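PDB 1UP7: 6-phospho-beta-glucosidase BglT from Thermotoga maritima, which hydrolyses cellobiose 6'-phosphate to glucose 6-phosphate and glucose, using NAD+ and a manganese ion as cofactors. Local coordinates for residues A[94-99]-A[107-112]; A[100-105]-A[244-249]; A[361-366]-A[389-394]. All blocks are in the same frame, centred on the assembly; numbering follows the deposited sequence.

Contact 1: A[94-99]-A[107-112]; sequences GIPLKY and TGVGGF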
loop_
_atom_site.group_PDB
_atom_site.type_symbol
_atom_site.label_atom_id
_atom_site.label_comp_id
_atom_site.label_asym_id
_atom_site.label_seq_id
_atom_site.Cartn_x
_atom_site.Cartn_y
_atom_site.Cartn_z
ATOM N N GLY A 94 25.053 32.172 2.277
ATOM C CA GLY A 94 25.729 32.966 3.316
ATOM C C GLY A 94 25.054 33.039 4.679
ATOM O O GLY A 94 25.720 32.954 5.721
ATOM N N ILE A 95 23.726 33.177 4.673
ATOM C CA ILE A 95 22.937 33.361 5.886
ATOM C C ILE A 95 23.001 32.208 6.915
ATOM O O ILE A 95 23.148 32.513 8.097
ATOM C CB ILE A 95 21.439 33.765 5.503
ATOM C CG1 ILE A 95 21.350 35.253 5.133
ATOM C CG2 ILE A 95 20.422 33.388 6.585
ATOM C CD1 ILE A 95 20.032 35.663 4.382
ATOM N N PRO A 96 22.863 30.930 6.507
ATOM C CA PRO A 96 22.955 29.810 7.456
ATOM C C PRO A 96 24.292 29.702 8.159
ATOM O O PRO A 96 24.336 29.176 9.272
ATOM C CB PRO A 96 22.711 28.565 6.581
ATOM C CG PRO A 96 22.014 29.063 5.352
ATOM C CD PRO A 96 22.539 30.460 5.145
ATOM N N LEU A 97 25.347 30.223 7.536
ATOM C CA LEU A 97 26.716 30.017 8.009
ATOM C C LEU A 97 26.930 30.470 9.456
ATOM O O LEU A 97 27.465 29.728 10.256
ATOM C CB LEU A 97 27.681 30.715 7.066
ATOM C CG LEU A 97 28.334 29.920 5.928
ATOM C CD1 LEU A 97 27.694 28.588 5.593
ATOM C CD2 LEU A 97 28.600 30.758 4.684
ATOM N N LYS A 98 26.475 31.679 9.797
ATOM C CA LYS A 98 26.595 32.189 11.166
ATOM C C LYS A 98 25.941 31.311 12.239
ATOM O O LYS A 98 26.286 31.409 13.409
ATOM C CB LYS A 98 26.065 33.621 11.287
ATOM C CG LYS A 98 24.558 33.729 11.153
ATOM C CD LYS A 98 24.052 35.164 11.325
ATOM C CE LYS A 98 24.361 36.064 10.133
ATOM N NZ LYS A 98 23.730 35.626 8.890
ATOM N N TYR A 99 25.002 30.471 11.837
ATOM C CA TYR A 99 24.330 29.547 12.745
ATOM C C TYR A 99 25.020 28.207 12.878
ATOM O O TYR A 99 24.532 27.344 13.598
ATOM C CB TYR A 99 22.884 29.319 12.289
ATOM C CG TYR A 99 22.081 30.576 12.191
ATOM C CD1 TYR A 99 21.372 31.065 13.286
ATOM C CD2 TYR A 99 22.031 31.299 10.993
ATOM C CE1 TYR A 99 20.602 32.244 13.180
ATOM C CE2 TYR A 99 21.292 32.468 10.876
ATOM C CZ TYR A 99 20.577 32.937 11.972
ATOM O OH TYR A 99 19.839 34.106 11.864
ATOM N N THR A 107 20.838 22.490 -1.173
ATOM C CA THR A 107 20.793 21.524 -0.091
ATOM C C THR A 107 20.613 22.195 1.252
ATOM O O THR A 107 21.422 23.021 1.620
ATOM C CB THR A 107 22.128 20.743 -0.051
ATOM O OG1 THR A 107 22.377 20.173 -1.349
ATOM C CG2 THR A 107 21.990 19.559 0.894
ATOM N N GLY A 108 19.625 21.772 2.019
ATOM C CA GLY A 108 19.463 22.261 3.374
ATOM C C GLY A 108 18.800 23.623 3.352
ATOM O O GLY A 108 17.977 23.919 2.476
ATOM N N VAL A 109 19.186 24.468 4.294
ATOM C CA VAL A 109 18.512 25.763 4.529
ATOM C C VAL A 109 18.502 26.650 3.274
ATOM O O VAL A 109 17.492 27.263 2.957
ATOM C CB VAL A 109 19.099 26.510 5.756
ATOM C CG1 VAL A 109 18.448 27.954 5.948
ATOM C CG2 VAL A 109 18.924 25.678 7.022
ATOM N N GLY A 110 19.622 26.698 2.566
ATOM C CA GLY A 110 19.716 27.328 1.269
ATOM C C GLY A 110 18.708 26.853 0.247
ATOM O O GLY A 110 18.127 27.673 -0.482
ATOM N N GLY A 111 18.478 25.540 0.191
ATOM C CA GLY A 111 17.471 24.967 -0.688
ATOM C C GLY A 111 16.067 25.395 -0.277
ATOM O O GLY A 111 15.182 25.560 -1.119
ATOM N N PHE A 112 15.859 25.557 1.027
ATOM C CA PHE A 112 14.577 25.950 1.595
ATOM C C PHE A 112 14.212 27.382 1.160
ATOM O O PHE A 112 13.080 27.638 0.716
ATOM C CB PHE A 112 14.664 25.854 3.113
ATOM C CG PHE A 112 13.498 26.465 3.859
ATOM C CD1 PHE A 112 12.313 25.741 4.060
ATOM C CD2 PHE A 112 13.621 27.740 4.436
ATOM C CE1 PHE A 112 11.280 26.282 4.787
ATOM C CE2 PHE A 112 12.575 28.295 5.166
ATOM C CZ PHE A 112 11.401 27.571 5.346
#

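Contact 2: A[100-105]-A[244-249]; sequences GLIGQE and LRYYLM. With G6P (6-O-phosphono-alpha-D-glucopyranose), chain J; NAD (nicotinamide-adenine-dinucleotide), chain I.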
loop_
_atom_site.group_PDB
_atom_site.type_symbol
_atom_site.label_atom_id
_atom_site.label_comp_id
_atom_site.label_asym_id
_atom_site.label_seq_id
_atom_site.Cartn_x
_atom_site.Cartn_y
_atom_site.Cartn_z
ATOM N N GLY A 100 26.152 28.026 12.200
ATOM C CA GLY A 100 26.855 26.754 12.171
ATOM C C GLY A 100 26.182 25.744 11.251
ATOM O O GLY A 100 26.286 24.550 11.446
ATOM N N LEU A 101 25.455 26.241 10.262
ATOM C CA LEU A 101 24.660 25.401 9.377
ATOM C C LEU A 101 25.255 25.425 7.986
ATOM O O LEU A 101 25.830 26.446 7.580
ATOM C CB LEU A 101 23.241 25.955 9.318
ATOM C CG LEU A 101 22.137 25.428 10.267
ATOM C CD1 LEU A 101 22.584 24.428 11.389
ATOM C CD2 LEU A 101 21.215 26.548 10.800
ATOM N N ILE A 102 25.096 24.320 7.256
ATOM C CA ILE A 102 25.478 24.250 5.860
ATOM C C ILE A 102 24.755 25.326 5.049
ATOM O O ILE A 102 23.527 25.483 5.126
ATOM C CB ILE A 102 25.147 22.860 5.285
ATOM C CG1 ILE A 102 26.073 21.785 5.890
ATOM C CG2 ILE A 102 25.220 22.914 3.731
ATOM C CD1 ILE A 102 27.470 22.026 5.528
ATOM N N GLY A 103 25.527 26.107 4.309
ATOM C CA GLY A 103 24.944 27.017 3.333
ATOM C C GLY A 103 25.282 26.583 1.918
ATOM O O GLY A 103 26.446 26.603 1.509
ATOM N N GLN A 104 24.262 26.181 1.180
ATOM C CA GLN A 104 24.432 25.600 -0.145
ATOM C C GLN A 104 23.253 25.939 -1.065
ATOM O O GLN A 104 22.105 26.046 -0.631
ATOM C CB GLN A 104 24.636 24.085 -0.014
ATOM C CG GLN A 104 25.567 23.465 -1.093
ATOM C CD GLN A 104 24.769 23.173 -2.374
ATOM O OE1 GLN A 104 23.545 22.925 -2.331
ATOM N NE2 GLN A 104 25.438 23.237 -3.496
ATOM N N GLU A 105 23.539 26.127 -2.338
ATOM C CA GLU A 105 22.518 26.487 -3.330
ATOM C C GLU A 105 21.205 25.659 -3.287
ATOM O O GLU A 105 20.100 26.252 -3.342
ATOM C CB GLU A 105 23.144 26.478 -4.749
ATOM C CG GLU A 105 22.134 26.757 -5.865
ATOM C CD GLU A 105 22.550 26.252 -7.240
ATOM O OE1 GLU A 105 23.174 25.156 -7.351
ATOM O OE2 GLU A 105 22.236 26.954 -8.233
ATOM N N LEU A 244 25.665 14.086 -1.081
ATOM C CA LEU A 244 25.504 13.391 0.185
ATOM C C LEU A 244 26.598 13.816 1.147
ATOM O O LEU A 244 26.450 13.652 2.331
ATOM C CB LEU A 244 25.475 11.866 0.012
ATOM C CG LEU A 244 24.085 11.213 0.061
ATOM C CD1 LEU A 244 23.173 11.703 1.239
ATOM C CD2 LEU A 244 23.364 11.416 -1.288
ATOM N N ARG A 245 27.679 14.373 0.624
ATOM C CA ARG A 245 28.789 14.847 1.448
ATOM C C ARG A 245 28.304 15.846 2.499
ATOM O O ARG A 245 28.848 15.895 3.591
ATOM C CB ARG A 245 29.840 15.562 0.608
ATOM C CG ARG A 245 30.901 14.674 -0.018
ATOM C CD ARG A 245 31.807 15.479 -1.000
ATOM N NE ARG A 245 30.956 16.489 -1.657
ATOM C CZ ARG A 245 31.375 17.587 -2.270
ATOM N NH1 ARG A 245 32.676 17.883 -2.305
ATOM N NH2 ARG A 245 30.482 18.405 -2.843
ATOM N N TYR A 246 27.290 16.638 2.153
ATOM C CA TYR A 246 26.765 17.678 3.057
ATOM C C TYR A 246 26.055 17.092 4.244
ATOM O O TYR A 246 26.050 17.705 5.302
ATOM C CB TYR A 246 25.828 18.674 2.340
ATOM C CG TYR A 246 26.528 19.449 1.248
ATOM C CD1 TYR A 246 27.404 20.483 1.548
ATOM C CD2 TYR A 246 26.326 19.127 -0.102
ATOM C CE1 TYR A 246 28.078 21.181 0.541
ATOM C CE2 TYR A 246 26.988 19.808 -1.120
ATOM C CZ TYR A 246 27.875 20.822 -0.787
ATOM O OH TYR A 246 28.530 21.498 -1.799
ATOM N N TYR A 247 25.482 15.911 4.056
ATOM C CA TYR A 247 24.845 15.163 5.119
ATOM C C TYR A 247 25.833 14.339 5.910
ATOM O O TYR A 247 25.850 14.473 7.117
ATOM C CB TYR A 247 23.792 14.254 4.531
ATOM C CG TYR A 247 22.643 15.000 3.934
ATOM C CD1 TYR A 247 22.715 15.483 2.626
ATOM C CD2 TYR A 247 21.482 15.199 4.656
ATOM C CE1 TYR A 247 21.674 16.153 2.061
ATOM C CE2 TYR A 247 20.394 15.855 4.089
ATOM C CZ TYR A 247 20.502 16.333 2.797
ATOM O OH TYR A 247 19.458 16.982 2.209
ATOM N N LEU A 248 26.680 13.547 5.236
ATOM C CA LEU A 248 27.495 12.537 5.896
ATOM C C LEU A 248 28.891 13.045 6.282
ATOM O O LEU A 248 29.608 12.432 7.078
ATOM C CB LEU A 248 27.598 11.302 5.010
ATOM C CG LEU A 248 26.284 10.542 4.910
ATOM C CD1 LEU A 248 26.369 9.814 3.617
ATOM C CD2 LEU A 248 26.052 9.590 6.109
ATOM N N MET A 249 29.259 14.179 5.681
ATOM C CA MET A 249 30.520 14.887 5.949
ATOM C C MET A 249 30.256 16.356 6.364
ATOM O O MET A 249 30.995 17.276 5.961
ATOM C CB MET A 249 31.444 14.857 4.721
ATOM C CG MET A 249 31.942 13.482 4.342
ATOM S SD MET A 249 32.849 13.465 2.779
ATOM C CE MET A 249 34.104 14.383 3.151
HETATM C C1 G6P J . 25.976 20.471 -10.292
HETATM C C2 G6P J . 24.500 20.239 -9.865
HETATM C C3 G6P J . 23.633 21.400 -10.348
HETATM C C4 G6P J . 24.157 22.663 -9.683
HETATM C C5 G6P J . 25.599 22.900 -10.172
HETATM C C6 G6P J . 26.194 24.130 -9.500
HETATM O O1 G6P J . 26.896 19.462 -9.835
HETATM O O2 G6P J . 23.945 19.023 -10.365
HETATM O O3 G6P J . 22.239 21.202 -10.089
HETATM O O4 G6P J . 23.282 23.764 -9.928
HETATM O O5 G6P J . 26.457 21.769 -9.873
HETATM O O6 G6P J . 27.120 24.782 -10.355
HETATM P P G6P J . 27.427 26.354 -10.191
HETATM O O1P G6P J . 28.285 26.735 -11.375
HETATM O O2P G6P J . 28.179 26.736 -8.925
HETATM O O3P G6P J . 26.107 27.070 -10.241
HETATM P PA NAD I . 21.237 32.555 -13.809
HETATM O O1A NAD I . 21.421 33.444 -12.645
HETATM O O2A NAD I . 22.123 32.869 -15.034
HETATM O O5B NAD I . 19.669 32.703 -14.186
HETATM C C5B NAD I . 19.229 32.383 -15.480
HETATM C C4B NAD I . 18.360 33.504 -16.035
HETATM O O4B NAD I . 17.094 33.525 -15.380
HETATM C C3B NAD I . 18.939 34.906 -15.889
HETATM O O3B NAD I . 19.146 35.429 -17.193
HETATM C C2B NAD I . 17.865 35.696 -15.138
HETATM O O2B NAD I . 17.717 37.009 -15.637
HETATM C C1B NAD I . 16.630 34.876 -15.465
HETATM N N9A NAD I . 15.509 35.041 -14.544
HETATM C C8A NAD I . 15.505 35.270 -13.181
HETATM N N7A NAD I . 14.210 35.303 -12.799
HETATM C C5A NAD I . 13.405 35.052 -13.848
HETATM C C6A NAD I . 12.028 34.984 -14.013
HETATM N N6A NAD I . 11.192 35.164 -12.997
HETATM N N1A NAD I . 11.510 34.727 -15.277
HETATM C C2A NAD I . 12.354 34.559 -16.362
HETATM N N3A NAD I . 13.713 34.659 -16.190
HETATM C C4A NAD I . 14.219 34.902 -14.959
HETATM O O3 NAD I . 21.518 31.066 -13.267
HETATM P PN NAD I . 21.914 29.754 -14.096
HETATM O O1N NAD I . 23.226 29.366 -13.519
HETATM O O2N NAD I . 21.763 29.896 -15.528
HETATM O O5D NAD I . 20.795 28.686 -13.690
HETATM C C5D NAD I . 19.403 28.943 -13.680
HETATM C C4D NAD I . 18.727 27.860 -12.824
HETATM O O4D NAD I . 18.925 26.543 -13.339
HETATM C C3D NAD I . 19.276 27.827 -11.405
HETATM O O3D NAD I . 18.169 27.626 -10.579
HETATM C C2D NAD I . 20.207 26.618 -11.374
HETATM O O2D NAD I . 20.343 25.996 -10.107
HETATM C C1D NAD I . 19.649 25.700 -12.437
HETATM N N1N NAD I . 20.734 25.164 -13.264
HETATM C C2N NAD I . 20.574 25.341 -14.620
HETATM C C3N NAD I . 21.511 24.889 -15.517
HETATM C C7N NAD I . 21.279 25.137 -16.989
HETATM O O7N NAD I . 21.491 24.142 -17.973
HETATM N N7N NAD I . 20.843 26.350 -17.361
HETATM C C4N NAD I . 22.636 24.241 -15.001
HETATM C C5N NAD I . 22.815 24.043 -13.617
HETATM C C6N NAD I . 21.837 24.519 -12.744
#

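Contact 3: A[361-366]-A[389-394]; sequences IHAVKM and SHPLGP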
loop_
_atom_site.group_PDB
_atom_site.type_symbol
_atom_site.label_atom_id
_atom_site.label_comp_id
_atom_site.label_asym_id
_atom_site.label_seq_id
_atom_site.Cartn_x
_atom_site.Cartn_y
_atom_site.Cartn_z
ATOM N N ILE A 361 15.908 9.587 1.950
ATOM C CA ILE A 361 14.817 9.941 1.072
ATOM C C ILE A 361 13.544 10.311 1.846
ATOM O O ILE A 361 12.900 11.333 1.535
ATOM C CB ILE A 361 14.524 8.809 0.062
ATOM C CG1 ILE A 361 15.761 8.517 -0.841
ATOM C CG2 ILE A 361 13.242 9.110 -0.726
ATOM C CD1 ILE A 361 15.629 7.219 -1.649
ATOM N N HIS A 362 13.174 9.485 2.839
ATOM C CA HIS A 362 11.978 9.736 3.624
ATOM C C HIS A 362 12.116 11.099 4.339
ATOM O O HIS A 362 11.226 11.932 4.270
ATOM C CB HIS A 362 11.777 8.630 4.680
ATOM C CG HIS A 362 11.132 7.384 4.176
ATOM N ND1 HIS A 362 9.910 7.379 3.528
ATOM C CD2 HIS A 362 11.511 6.083 4.275
ATOM C CE1 HIS A 362 9.573 6.135 3.235
ATOM N NE2 HIS A 362 10.516 5.328 3.693
ATOM N N ALA A 363 13.229 11.325 5.032
ATOM C CA ALA A 363 13.369 12.538 5.851
ATOM C C ALA A 363 13.289 13.809 4.989
ATOM O O ALA A 363 12.595 14.785 5.311
ATOM C CB ALA A 363 14.726 12.522 6.684
ATOM N N VAL A 364 13.989 13.788 3.867
ATOM C CA VAL A 364 13.963 14.951 3.011
ATOM C C VAL A 364 12.617 15.100 2.307
ATOM O O VAL A 364 12.136 16.226 2.123
ATOM C CB VAL A 364 15.140 14.921 2.034
ATOM C CG1 VAL A 364 15.032 16.044 1.009
ATOM C CG2 VAL A 364 16.456 15.033 2.849
ATOM N N LYS A 365 11.974 13.988 1.943
ATOM C CA LYS A 365 10.641 14.089 1.346
ATOM C C LYS A 365 9.628 14.733 2.327
ATOM O O LYS A 365 8.754 15.544 1.909
ATOM C CB LYS A 365 10.161 12.736 0.809
ATOM C CG LYS A 365 8.740 12.708 0.220
ATOM C CD LYS A 365 8.554 13.565 -1.078
ATOM C CE LYS A 365 9.533 13.122 -2.190
ATOM N NZ LYS A 365 9.741 14.102 -3.312
ATOM N N MET A 366 9.727 14.379 3.614
ATOM C CA MET A 366 8.811 14.951 4.608
ATOM C C MET A 366 9.087 16.453 4.712
ATOM O O MET A 366 8.194 17.268 4.777
ATOM C CB MET A 366 8.960 14.239 5.964
ATOM C CG MET A 366 8.553 12.763 5.944
ATOM S SD MET A 366 6.793 12.567 5.486
ATOM C CE MET A 366 6.892 12.265 3.717
ATOM N N SER A 389 12.488 20.330 10.431
ATOM C CA SER A 389 12.431 18.937 9.968
ATOM C C SER A 389 13.622 18.523 9.091
ATOM O O SER A 389 13.867 17.341 8.887
ATOM C CB SER A 389 11.119 18.657 9.201
ATOM O OG SER A 389 11.111 19.301 7.916
ATOM N N HIS A 390 14.347 19.484 8.546
ATOM C CA HIS A 390 15.390 19.151 7.584
ATOM C C HIS A 390 16.598 18.604 8.340
ATOM O O HIS A 390 17.039 19.246 9.307
ATOM C CB HIS A 390 15.823 20.370 6.764
ATOM C CG HIS A 390 16.671 20.003 5.593
ATOM N ND1 HIS A 390 17.942 19.478 5.731
ATOM C CD2 HIS A 390 16.407 20.015 4.262
ATOM C CE1 HIS A 390 18.422 19.184 4.535
ATOM N NE2 HIS A 390 17.519 19.521 3.626
ATOM N N PRO A 391 17.152 17.460 7.909
ATOM C CA PRO A 391 18.327 16.895 8.592
ATOM C C PRO A 391 19.439 17.914 8.777
ATOM O O PRO A 391 20.232 17.753 9.678
ATOM C CB PRO A 391 18.786 15.760 7.658
ATOM C CG PRO A 391 17.502 15.317 6.928
ATOM C CD PRO A 391 16.693 16.606 6.775
ATOM N N LEU A 392 19.496 18.945 7.930
ATOM C CA LEU A 392 20.564 19.951 7.987
ATOM C C LEU A 392 20.042 21.313 8.444
ATOM O O LEU A 392 20.761 22.322 8.361
ATOM C CB LEU A 392 21.272 20.092 6.635
ATOM C CG LEU A 392 22.027 18.855 6.090
ATOM C CD1 LEU A 392 22.348 19.039 4.597
ATOM C CD2 LEU A 392 23.302 18.613 6.864
ATOM N N GLY A 393 18.802 21.332 8.953
ATOM C CA GLY A 393 18.214 22.537 9.504
ATOM C C GLY A 393 18.695 22.934 10.896
ATOM O O GLY A 393 19.546 22.286 11.482
ATOM N N PRO A 394 18.159 24.031 11.412
ATOM C CA PRO A 394 18.562 24.575 12.717
ATOM C C PRO A 394 18.099 23.735 13.913
ATOM O O PRO A 394 17.086 23.059 13.853
ATOM C CB PRO A 394 17.821 25.925 12.747
ATOM C CG PRO A 394 16.610 25.690 11.907
ATOM C CD PRO A 394 17.117 24.859 10.770
#

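Contact 1: A[94-99]-A[107-112]
Pro96 and Val109 meet through a single apolar touch, the CG corner of the proline ring set against the valine. Pro96 CG lies 3.8 Å from Val109 CG1 and nearly as close to Val109 CB, so the ring rests against the root of the branch as well as one of its methyls. Val109 CG1 stands anti to its own backbone N (chi1 176°), which turns this methyl to the proline and leaves CG2 for other neighbours. The two side chains run past one another in opposite directions, and the backbones stay well apart, with Pro96 CA 6.7 Å from Val109 CA. Gly110 adds a smaller share: the ring comes up to the backbone of the helix's first turn there, with Gly110 N 4.4 Å from Pro96 CG.

The surface buried is modest, 87 Å² over both sides, but all three residues are buried in the assembly. Each segment also holds itself together. Tyr99 N bonds to Pro96 O at 2.9 Å, closing a helix-like turn, while Gly108 occupies the N-cap position of helix 109-131 and its O accepts Phe112 N at 3.0 Å. Gly108 has a positive phi of 80°, a backbone shape that residues with a side chain adopt less readily.

The contact thus packs the turn that follows helix 85-94 against the first turn of helix 109-131, in the part of the chain belonging to the Rossmann-type family 4 domain. Pro96 also leans on Leu101 in the intervening loop. Helices from late in the chain close in: Val109 touches Ile406 of helix 396-409 and Leu387 of helix 380-389, and Ile95 packs on Leu402 and Ala409 of helix 396-409.

Contact 2: A[100-105]-A[244-249]
The irregular 100-105 segment passes the short helix 245-248, coming nearest where Ile102 CA lies 7.3 Å from Tyr246 CA. Tyr246 carries the whole contact. Its CG is anti to the carbonyl carbon (chi1 -62°), and the ring reaches across to meet Gln104 and Ile102, each crossing it at about a right angle. Gln104 lays its CG over one ring face as a CH-pi contact, 3.9 Å from the centroid of the Tyr246 ring and 28° off the normal. The methylene sits toward the hydroxyl end, with Gln104 CG 3.5 Å from Tyr246 CZ. The chain bends at chi2, which leaves this methylene on the ring face while the amide turns aside, its plane 37° from that of the ring, and Gln104 OE1 is taken by Thr106 N and Thr107 OG1. Ile102 approaches obliquely, its CG2 3.9 Å from Tyr246 CD1.

This is an interface between domains: the loop belongs to the Rossmann-type family 4 part, the helix to the C-terminal part, and the active site lies where they meet. Tyr243, the proton acceptor, directly precedes the 244-249 segment, and Gln104 touches it.

Next along the loop, Glu105 extends its carboxylate between both ligands. Glu105 OE1 accepts glucose 6-phosphate O4 at 2.9 Å, and Glu105 OE2 accepts the NAD ribose hydroxyl O2D at 2.8 Å while also pairing with Arg82. As in related enzymes, it probably raises the basicity of the active-site tyrosine. A glutamine here would probably leave Arg82 without its charged mate and disturb the paired acceptors that hold the two hydroxyls.

Contact 3: A[361-366]-A[389-394]
Pro391 pushes the CG corner of its ring against two neighbouring side chains of helix 355-376. Pro391 CG is 3.9 Å from Ala363 CB and, more loosely, 4.2 Å from Val364 CG2. The ring has a C-gamma exo pucker, and the corner that makes both touches is the puckered atom itself. Ala363 points toward the turn, offering just its one methyl. Val364 comes in from the flank. Its CG1 is anti to the backbone N (chi1 173°), and the other branch, CG2, is the one that faces the proline; this methyl also reaches Tyr247 of helix 245-248, and the side chain packs on Leu192 as well.

The proline belongs to a type I beta turn from His390 to Gly393, closed by Gly393 N bonding to His390 O at 2.8 Å. The turn lies in the connection between helices 380-389 and 396-409 and brings this connection against the long helix 355-376; both segments fall in the C-terminal family 4 region.

His390 reinforces it from within. With CG anti to the backbone N (chi1 -168°), the side chain brings the edge of the imidazole to the backbone of the turn, and His390 ND1 accepts Leu392 N at 2.7 Å. The N-H points fairly straight at the nitrogen, 162°, and Leu392 N lies in the ring plane, so the bond fixes the ring's rotation. This use of ND1 as an acceptor implies that this nitrogen is probably unprotonated. The same ring meets Tyr367 edge-to-face, tying the turn to helix 355-376 a second time. The same helix also meets the second subunit, where His362 stacks on His362 of that copy and Ala363 packs on its Ser359.

In the fold
The three contacts form one cluster on the same side of the chain's centre: contacts 1 and 2 have centres about 9 Å apart, contacts 2 and 3 about 12 Å, and contacts 1 and 3 about 13 Å. Along the chain contacts 1 and 2 interleave, because 100-105 lies in the loop between the two segments of contact 1, while its partner 244-249 comes later; contact 3 follows both. Contact 1 lies within the Rossmann-type part, contact 3 within the C-terminal part, and contact 2 joins the two. Thr107, Tyr247 and Leu392 meet among them, so the loop bearing Glu105 is packed against C-terminal elements at the active site. Contacts 2 and 3 also touch the second subunit.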